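Local coordinates for protein alpha-fucosidase GH29 (Fusarium graminearum, PDB 4PSR) that probably hydrolyses alpha-L-fucosyl linkages in the glycans of glycoproteins, as a family 29 glycoside hydrolase, at residues Pro220-Ser231 / Val267-Phe278. Sequence-based numbering, arbitrary orientation. Where two conformers were deposited one is given.
Sequences PDIIWNDFSLDS and VVTTYKHHDHGF. With FUL (beta-L-fucopyranose), chain M; MAN (alpha-D-mannopyranose), chain D.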
ATOM      1  N   PRO A 220       3.812  -9.068  15.066  1.00 11.21           N
ATOM      2  CA  PRO A 220       3.740  -8.652  13.654  1.00 10.78           C
ATOM      3  C   PRO A 220       4.927  -7.816  13.185  1.00 10.70           C
ATOM      4  O   PRO A 220       5.457  -6.993  13.949  1.00 11.98           O
ATOM      5  CB  PRO A 220       2.468  -7.803  13.607  1.00 11.99           C
ATOM      6  CG  PRO A 220       2.342  -7.262  15.008  1.00 11.24           C
ATOM      7  CD  PRO A 220       2.855  -8.330  15.912  1.00 12.44           C
ATOM      8  N   ASP A 221       5.323  -8.035  11.938  1.00 10.38           N
ATOM      9  CA  ASP A 221       6.325  -7.223  11.279  1.00  9.72           C
ATOM     10  C   ASP A 221       5.772  -5.874  10.825  1.00 11.80           C
ATOM     11  O   ASP A 221       6.528  -4.907  10.744  1.00 11.65           O
ATOM     12  CB  ASP A 221       6.887  -8.006  10.109  1.00 11.20           C
ATOM     13  CG  ASP A 221       7.526  -9.292  10.564  1.00 11.57           C
ATOM     14  OD1 ASP A 221       8.544  -9.207  11.299  1.00 13.06           O
ATOM     15  OD2 ASP A 221       7.007 -10.383  10.243  1.00 12.53           O
ATOM     16  N   ILE A 222       4.486  -5.848  10.512  1.00 11.25           N
ATOM     17  CA  ILE A 222       3.791  -4.630  10.124  1.00 10.07           C
ATOM     18  C   ILE A 222       2.468  -4.576  10.845  1.00 10.17           C
ATOM     19  O   ILE A 222       1.724  -5.565  10.863  1.00 10.66           O
ATOM     20  CB  ILE A 222       3.473  -4.579   8.600  1.00 10.38           C
ATOM     21  CG1 ILE A 222       4.741  -4.713   7.726  1.00 10.78           C
ATOM     22  CG2 ILE A 222       2.708  -3.278   8.256  1.00 11.56           C
ATOM     23  CD1 ILE A 222       4.451  -5.215   6.295  1.00 12.91           C
ATOM     24  N   ILE A 223       2.174  -3.452  11.499  1.00  9.18           N
ATOM     25  CA  ILE A 223       0.817  -3.190  12.001  1.00 11.14           C
ATOM     26  C   ILE A 223       0.201  -2.084  11.146  1.00  9.71           C
ATOM     27  O   ILE A 223       0.675  -0.920  11.166  1.00 10.67           O
ATOM     28  CB  ILE A 223       0.779  -2.810  13.497  1.00 10.67           C
ATOM     29  CG1 ILE A 223       1.329  -3.974  14.331  1.00 11.24           C
ATOM     30  CG2 ILE A 223      -0.649  -2.464  13.920  1.00 10.97           C
ATOM     31  CD1 ILE A 223       1.393  -3.670  15.837  1.00 10.80           C
ATOM     32  N   TRP A 224      -0.833  -2.443  10.399  1.00  9.90           N
ATOM     33  CA  TRP A 224      -1.543  -1.540   9.501  1.00  9.69           C
ATOM     34  C   TRP A 224      -2.717  -0.975  10.283  1.00 10.56           C
ATOM     35  O   TRP A 224      -3.439  -1.722  10.950  1.00 10.02           O
ATOM     36  CB  TRP A 224      -1.986  -2.378   8.309  1.00  9.57           C
ATOM     37  CG  TRP A 224      -2.762  -1.761   7.182  1.00  9.83           C
ATOM     38  CD1 TRP A 224      -2.305  -1.581   5.900  1.00  9.61           C
ATOM     39  CD2 TRP A 224      -4.137  -1.365   7.163  1.00 10.28           C
ATOM     40  NE1 TRP A 224      -3.303  -1.105   5.098  1.00 11.12           N
ATOM     41  CE2 TRP A 224      -4.439  -0.947   5.840  1.00 10.72           C
ATOM     42  CE3 TRP A 224      -5.146  -1.299   8.137  1.00  9.42           C
ATOM     43  CZ2 TRP A 224      -5.697  -0.461   5.467  1.00 11.93           C
ATOM     44  CZ3 TRP A 224      -6.408  -0.805   7.763  1.00 11.55           C
ATOM     45  CH2 TRP A 224      -6.662  -0.395   6.436  1.00 12.83           C
ATOM     46  N   ASN A 225      -2.893   0.356  10.219  1.00 11.34           N
ATOM     47  CA  ASN A 225      -3.978   1.059  10.917  1.00 11.32           C
ATOM     48  C   ASN A 225      -4.903   1.766   9.967  1.00  9.97           C
ATOM     49  O   ASN A 225      -4.441   2.393   9.002  1.00 12.37           O
ATOM     50  CB  ASN A 225      -3.449   2.114  11.895  1.00  9.73           C
ATOM     51  CG  ASN A 225      -2.711   1.515  13.044  1.00 10.63           C
ATOM     52  OD1 ASN A 225      -3.322   1.243  14.106  1.00 12.39           O
ATOM     53  ND2 ASN A 225      -1.397   1.340  12.894  1.00 11.50           N
ATOM     54  N   ASP A 226      -6.197   1.748  10.260  1.00 12.43           N
ATOM     55  CA  ASP A 226      -7.171   2.521   9.513  1.00 10.35           C
ATOM     56  C   ASP A 226      -7.363   3.911  10.143  1.00 11.89           C
ATOM     57  O   ASP A 226      -6.742   4.229  11.133  1.00 11.43           O
ATOM     58  CB  ASP A 226      -8.508   1.758   9.424  1.00 10.38           C
ATOM     59  CG  ASP A 226      -9.260   2.024   8.141  1.00 12.51           C
ATOM     60  OD1 ASP A 226      -8.916   3.027   7.445  1.00 14.30           O
ATOM     61  OD2 ASP A 226     -10.181   1.268   7.821  1.00 12.73           O
ATOM     62  N   PHE A 227      -8.237   4.685   9.513  1.00 12.70           N
ATOM     63  CA  PHE A 227      -8.476   6.098   9.840  1.00 10.08           C
ATOM     64  C   PHE A 227      -9.151   6.275  11.196  1.00 12.71           C
ATOM     65  O   PHE A 227      -9.461   5.302  11.887  1.00 13.45           O
ATOM     66  CB  PHE A 227      -9.317   6.759   8.737  1.00 11.85           C
ATOM     67  CG  PHE A 227     -10.786   6.484   8.825  1.00 12.56           C
ATOM     68  CD1 PHE A 227     -11.658   7.455   9.275  1.00 15.01           C
ATOM     69  CD2 PHE A 227     -11.320   5.258   8.463  1.00 17.75           C
ATOM     70  CE1 PHE A 227     -13.031   7.214   9.370  1.00 14.98           C
ATOM     71  CE2 PHE A 227     -12.693   5.020   8.554  1.00 18.57           C
ATOM     72  CZ  PHE A 227     -13.550   6.009   9.011  1.00 16.41           C
ATOM     73  N   SER A 228      -9.401   7.535  11.555  1.00 11.74           N
ATOM     74  CA  SER A 228      -9.971   7.948  12.855  1.00 11.96           C
ATOM     75  C   SER A 228      -8.926   7.867  13.963  1.00 11.78           C
ATOM     76  O   SER A 228      -9.282   7.810  15.149  1.00 11.41           O
ATOM     77  CB  SER A 228     -11.255   7.202  13.212  1.00 11.52           C
ATOM     78  OG  SER A 228     -11.909   7.892  14.284  1.00 13.74           O
ATOM     79  N   LEU A 229      -7.641   7.913  13.609  1.00 11.34           N
ATOM     80  CA  LEU A 229      -6.589   8.123  14.585  1.00 12.35           C
ATOM     81  C   LEU A 229      -6.567   9.618  15.001  1.00 13.15           C
ATOM     82  O   LEU A 229      -6.511   9.939  16.203  1.00 13.65           O
ATOM     83  CB  LEU A 229      -5.209   7.663  14.054  1.00 12.42           C
ATOM     84  CG  LEU A 229      -5.132   6.177  13.628  1.00 12.52           C
ATOM     85  CD1 LEU A 229      -3.734   5.887  13.185  1.00 13.23           C
ATOM     86  CD2 LEU A 229      -5.540   5.241  14.765  1.00 11.75           C
ATOM     87  N   ASP A 230      -6.581  10.498  13.998  1.00 12.67           N
ATOM     88  CA  ASP A 230      -6.834  11.951  14.194  1.00 11.91           C
ATOM     89  C   ASP A 230      -7.217  12.487  12.830  1.00 11.03           C
ATOM     90  O   ASP A 230      -6.383  13.096  12.133  1.00 14.69           O
ATOM     91  CB  ASP A 230      -5.620  12.681  14.784  1.00 13.80           C
ATOM     92  CG  ASP A 230      -5.901  14.159  15.119  1.00 13.89           C
ATOM     93  OD1 ASP A 230      -7.104  14.528  15.086  1.00 16.13           O
ATOM     94  OD2 ASP A 230      -4.899  14.885  15.404  1.00 14.71           O
ATOM     95  N   SER A 231      -8.443  12.213  12.432  1.00 14.41           N
ATOM     96  CA  SER A 231      -8.931  12.628  11.125  1.00 15.62           C
ATOM     97  C   SER A 231     -10.277  13.311  11.269  1.00 15.00           C
ATOM     98  O   SER A 231     -11.314  12.817  10.844  1.00 15.99           O
ATOM     99  CB  SER A 231      -8.930  11.450  10.147  1.00 19.96           C
ATOM    100  OG  SER A 231      -9.623  10.355  10.673  1.00 17.81           O
ATOM    101  N   VAL A 267      10.420  -3.212  12.618  1.00 11.55           N
ATOM    102  CA  VAL A 267       8.970  -3.260  12.467  1.00 11.95           C
ATOM    103  C   VAL A 267       8.468  -2.015  11.781  1.00 12.67           C
ATOM    104  O   VAL A 267       9.145  -0.977  11.727  1.00 12.36           O
ATOM    105  CB  VAL A 267       8.225  -3.487  13.811  1.00 13.38           C
ATOM    106  CG1 VAL A 267       8.712  -4.785  14.434  1.00 14.19           C
ATOM    107  CG2 VAL A 267       8.379  -2.283  14.786  1.00 12.92           C
ATOM    108  N   VAL A 268       7.264  -2.120  11.238  1.00 11.13           N
ATOM    109  CA  VAL A 268       6.633  -1.037  10.487  1.00 10.10           C
ATOM    110  C   VAL A 268       5.225  -0.818  10.977  1.00  9.91           C
ATOM    111  O   VAL A 268       4.498  -1.774  11.257  1.00 10.69           O
ATOM    112  CB  VAL A 268       6.557  -1.399   8.994  1.00 10.96           C
ATOM    113  CG1 VAL A 268       5.824  -0.346   8.167  1.00 12.49           C
ATOM    114  CG2 VAL A 268       7.954  -1.625   8.446  1.00 13.43           C
ATOM    115  N   THR A 269       4.794   0.446  11.094  1.00  9.79           N
ATOM    116  CA  THR A 269       3.373   0.705  11.233  1.00 10.84           C
ATOM    117  C   THR A 269       2.899   1.686  10.160  1.00 10.21           C
ATOM    118  O   THR A 269       3.640   2.600   9.764  1.00 10.96           O
ATOM    119  CB  THR A 269       3.002   1.181  12.668  1.00 10.36           C
ATOM    120  OG1 THR A 269       1.590   1.104  12.868  1.00 11.47           O
ATOM    121  CG2 THR A 269       3.493   2.602  12.947  1.00 12.38           C
ATOM    122  N   THR A 270       1.722   1.419   9.614  1.00 10.35           N
ATOM    123  CA  THR A 270       1.140   2.241   8.556  1.00 10.28           C
ATOM    124  C   THR A 270      -0.126   2.943   9.072  1.00 12.77           C
ATOM    125  O   THR A 270      -0.748   2.512  10.064  1.00 12.78           O
ATOM    126  CB  THR A 270       0.780   1.428   7.261  1.00 11.40           C
ATOM    127  OG1 THR A 270      -0.371   0.615   7.511  1.00 11.62           O
ATOM    128  CG2 THR A 270       1.924   0.546   6.781  1.00 12.67           C
ATOM    129  N   TYR A 271      -0.487   4.036   8.427  1.00 11.48           N
ATOM    130  CA  TYR A 271      -1.699   4.765   8.798  1.00 10.04           C
ATOM    131  C   TYR A 271      -2.200   5.448   7.525  1.00 10.58           C
ATOM    132  O   TYR A 271      -1.412   5.640   6.583  1.00 11.19           O
ATOM    133  CB  TYR A 271      -1.467   5.756   9.961  1.00 12.46           C
ATOM    134  CG  TYR A 271      -0.641   6.938   9.543  1.00 12.36           C
ATOM    135  CD1 TYR A 271       0.669   6.796   9.093  1.00 13.63           C
ATOM    136  CD2 TYR A 271      -1.203   8.214   9.568  1.00 13.36           C
ATOM    137  CE1 TYR A 271       1.388   7.869   8.660  1.00 15.69           C
ATOM    138  CE2 TYR A 271      -0.488   9.305   9.136  1.00 17.02           C
ATOM    139  CZ  TYR A 271       0.803   9.137   8.687  1.00 18.51           C
ATOM    140  OH  TYR A 271       1.504  10.239   8.222  1.00 18.21           O
ATOM    141  N   LYS A 272      -3.483   5.794   7.476  1.00 11.19           N
ATOM    142  CA  LYS A 272      -4.039   6.373   6.239  1.00 10.45           C
ATOM    143  C   LYS A 272      -3.422   7.748   5.958  1.00 11.71           C
ATOM    144  O   LYS A 272      -3.270   8.559   6.855  1.00 12.40           O
ATOM    145  CB  LYS A 272      -5.562   6.423   6.264  1.00 12.22           C
ATOM    146  CG  LYS A 272      -6.205   5.055   6.291  1.00 11.20           C
ATOM    147  CD  LYS A 272      -5.924   4.267   4.992  1.00 13.88           C
ATOM    148  CE  LYS A 272      -6.638   2.929   4.939  1.00 14.80           C
ATOM    149  NZ  LYS A 272      -8.094   3.114   4.750  1.00 13.63           N
ATOM    150  N   HIS A 273      -3.078   7.979   4.693  0.64 12.83           N
ATOM    151  CA  HIS A 273      -2.346   9.166   4.247  0.64 13.15           C
ATOM    152  C   HIS A 273      -2.948  10.478   4.727  0.64 16.79           C
ATOM    153  O   HIS A 273      -2.230  11.370   5.145  0.64 15.97           O
ATOM    154  CB  HIS A 273      -2.234   9.152   2.707  0.64 12.61           C
ATOM    155  CG  HIS A 273      -1.721  10.434   2.114  0.64 11.86           C
ATOM    156  ND1 HIS A 273      -2.468  11.209   1.254  0.64 23.25           N
ATOM    157  CD2 HIS A 273      -0.530  11.061   2.251  0.64 13.11           C
ATOM    158  CE1 HIS A 273      -1.761  12.265   0.888  0.64 18.51           C
ATOM    159  NE2 HIS A 273      -0.583  12.203   1.480  0.64 12.95           N
ATOM    160  N   HIS A 274      -4.259  10.570   4.665  1.00 13.89           N
ATOM    161  CA  HIS A 274      -4.978  11.819   4.980  1.00 15.37           C
ATOM    162  C   HIS A 274      -5.137  12.036   6.490  1.00 18.43           C
ATOM    163  O   HIS A 274      -5.471  13.126   6.940  1.00 19.60           O
ATOM    164  CB  HIS A 274      -6.337  11.791   4.312  1.00 20.34           C
ATOM    165  CG  HIS A 274      -7.262  10.743   4.851  1.00 23.78           C
ATOM    166  ND1 HIS A 274      -8.143  10.993   5.883  1.00 36.19           N
ATOM    167  CD2 HIS A 274      -7.443   9.446   4.506  1.00 29.60           C
ATOM    168  CE1 HIS A 274      -8.838   9.898   6.142  1.00 45.95           C
ATOM    169  NE2 HIS A 274      -8.437   8.948   5.318  1.00 24.32           N
ATOM    170  N   ASP A 275      -4.900  10.990   7.264  1.00 14.36           N
ATOM    171  CA  ASP A 275      -5.067  11.007   8.713  1.00 14.71           C
ATOM    172  C   ASP A 275      -3.847  11.680   9.345  1.00 13.58           C
ATOM    173  O   ASP A 275      -2.702  11.575   8.864  1.00 14.58           O
ATOM    174  CB  ASP A 275      -5.213   9.536   9.172  1.00 12.19           C
ATOM    175  CG  ASP A 275      -5.670   9.348  10.620  1.00 13.32           C
ATOM    176  OD1 ASP A 275      -5.449  10.231  11.483  1.00 14.35           O
ATOM    177  OD2 ASP A 275      -6.317   8.294  10.873  1.00 14.36           O
ATOM    178  N   HIS A 276      -4.077  12.419  10.432  1.00 14.93           N
ATOM    179  CA  HIS A 276      -3.019  13.149  11.108  1.00 14.93           C
ATOM    180  C   HIS A 276      -2.556  12.424  12.375  1.00 16.79           C
ATOM    181  O   HIS A 276      -1.757  12.937  13.146  1.00 15.52           O
ATOM    182  CB  HIS A 276      -3.508  14.567  11.459  1.00 19.90           C
ATOM    183  CG  HIS A 276      -3.898  15.377  10.264  1.00 23.96           C
ATOM    184  ND1 HIS A 276      -2.975  15.890   9.381  1.00 33.60           N
ATOM    185  CD2 HIS A 276      -5.112  15.745   9.799  1.00 27.23           C
ATOM    186  CE1 HIS A 276      -3.604  16.552   8.426  1.00 29.68           C
ATOM    187  NE2 HIS A 276      -4.903  16.473   8.651  1.00 25.57           N
ATOM    188  N   GLY A 277      -3.072  11.226  12.603  1.00 13.86           N
ATOM    189  CA  GLY A 277      -2.860  10.574  13.881  1.00 12.62           C
ATOM    190  C   GLY A 277      -1.454  10.116  14.196  1.00 12.28           C
ATOM    191  O   GLY A 277      -1.071  10.046  15.365  1.00 11.93           O
ATOM    192  N   PHE A 278      -0.694   9.738  13.161  1.00 11.82           N
ATOM    193  CA  PHE A 278       0.716   9.429  13.307  1.00 12.27           C
ATOM    194  C   PHE A 278       1.513  10.425  12.443  1.00 12.15           C
ATOM    195  O   PHE A 278       0.908  11.221  11.698  1.00 15.94           O
ATOM    196  CB  PHE A 278       1.056   7.987  12.828  1.00 11.82           C
ATOM    197  CG  PHE A 278       0.456   6.851  13.648  1.00 10.74           C
ATOM    198  CD1 PHE A 278      -0.058   7.033  14.923  1.00 13.94           C
ATOM    199  CD2 PHE A 278       0.443   5.563  13.107  1.00 11.36           C
ATOM    200  CE1 PHE A 278      -0.573   5.953  15.637  1.00 12.08           C
ATOM    201  CE2 PHE A 278      -0.053   4.490  13.804  1.00 13.19           C
ATOM    202  CZ  PHE A 278      -0.570   4.682  15.081  1.00 12.36           C
TER
HETATM  203  C1  FUL M 622     -11.318   1.838   4.783  1.00 13.49           C
HETATM  204  C2  FUL M 622     -12.315   0.997   5.554  1.00 16.14           C
HETATM  205  O2  FUL M 622     -13.431   1.769   6.026  1.00 13.61           O
HETATM  206  C3  FUL M 622     -12.775  -0.076   4.603  1.00 13.34           C
HETATM  207  O3  FUL M 622     -13.768  -0.853   5.236  1.00 12.57           O
HETATM  208  C4  FUL M 622     -11.569  -0.904   4.238  1.00 13.81           C
HETATM  209  O4  FUL M 622     -11.079  -1.563   5.402  1.00 13.00           O
HETATM  210  C5  FUL M 622     -10.503  -0.000   3.632  1.00 14.89           C
HETATM  211  C6  FUL M 622      -9.221  -0.736   3.306  1.00 15.82           C
HETATM  212  O5  FUL M 622     -10.163   1.089   4.485  1.00 13.26           O
HETATM  213  O1  FUL M 622     -10.918   2.910   5.597  1.00 15.10           O
HETATM  214  C1  MAN D   4      -6.682  20.184  17.714  0.51 14.63           C
HETATM  215  C2  MAN D   4      -5.977  18.880  18.038  0.51 15.02           C
HETATM  216  C3  MAN D   4      -5.980  17.955  16.824  0.51 15.62           C
HETATM  217  C4  MAN D   4      -7.364  17.820  16.201  0.51 16.85           C
HETATM  218  C5  MAN D   4      -8.027  19.191  16.020  0.51 16.53           C
HETATM  219  C6  MAN D   4      -9.510  19.127  15.597  0.51 25.65           C
HETATM  220  O2  MAN D   4      -6.674  18.177  19.056  0.49 18.19           O
HETATM  221  O3  MAN D   4      -5.481  16.693  17.185  0.51 16.95           O
HETATM  222  O4  MAN D   4      -7.219  17.235  14.915  0.51 18.95           O
HETATM  223  O5  MAN D   4      -7.976  19.915  17.261  0.51 15.42           O
HETATM  224  O6  MAN D   4     -10.200  18.206  16.444  0.51 31.81           O
HETATM  225  O   HOH W   1      -2.679   1.943   6.865  1.00 11.12           O
HETATM  226  O   HOH W   2      -4.947   6.075   9.866  1.00 13.36           O
HETATM  227  O   HOH W   3      -2.459  14.180  15.906  1.00 22.39           O
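Three donors converge on Asp226 OD1: Lys272 NZ, in a salt bridge of 2.8 Å, the backbone N of Phe227 and O1 of the bound beta-L-fucopyranose. The ammonium and the Phe227 N-H arrive from opposite faces of the carboxylate plane, which would restrict its rotation, together with the bond between OD2 and His171. The lysine chain is bent at chi2 and at chi4 (71°), and this carries CE to 3.6 Å from Trp224 CZ2; NZ also donates to the fucose ring oxygen O5. Farther along the loops, the carboxylate of Asp275 receives two successive backbone amides, Leu229 N on OD2 and Asp230 N on OD1 (2.8 Å), each on a syn lone pair; OD1 also closes an Asx turn with Gly277 N. Water 2 links OD2 to Lys272 N. On the loop after strand 222-225, Leu229 CD1 sits over the centre of the Phe278 ring in a CH-pi contact, 3.9 Å from the centroid, and the Asn225 amide meets an edge of the same ring, the two planes 82° apart. That amide's ND2 donates to Thr270 O (3.1 Å), which the backbone N of Asn225 reaches as well. Ile223 O is likewise shared, by Thr270 N and Thr269 OG1. Strands 222-225 and 268-272 run parallel, 11° apart, as neighbours in the eight-stranded TIM barrel, with fucose-contacting residues at or just beyond their C-terminal ends. Strand 165-170 flanks the first and strand 284-287 the second, while helix 246-263, within the connection between them, packs on Ile223 and Thr269 through Phe252.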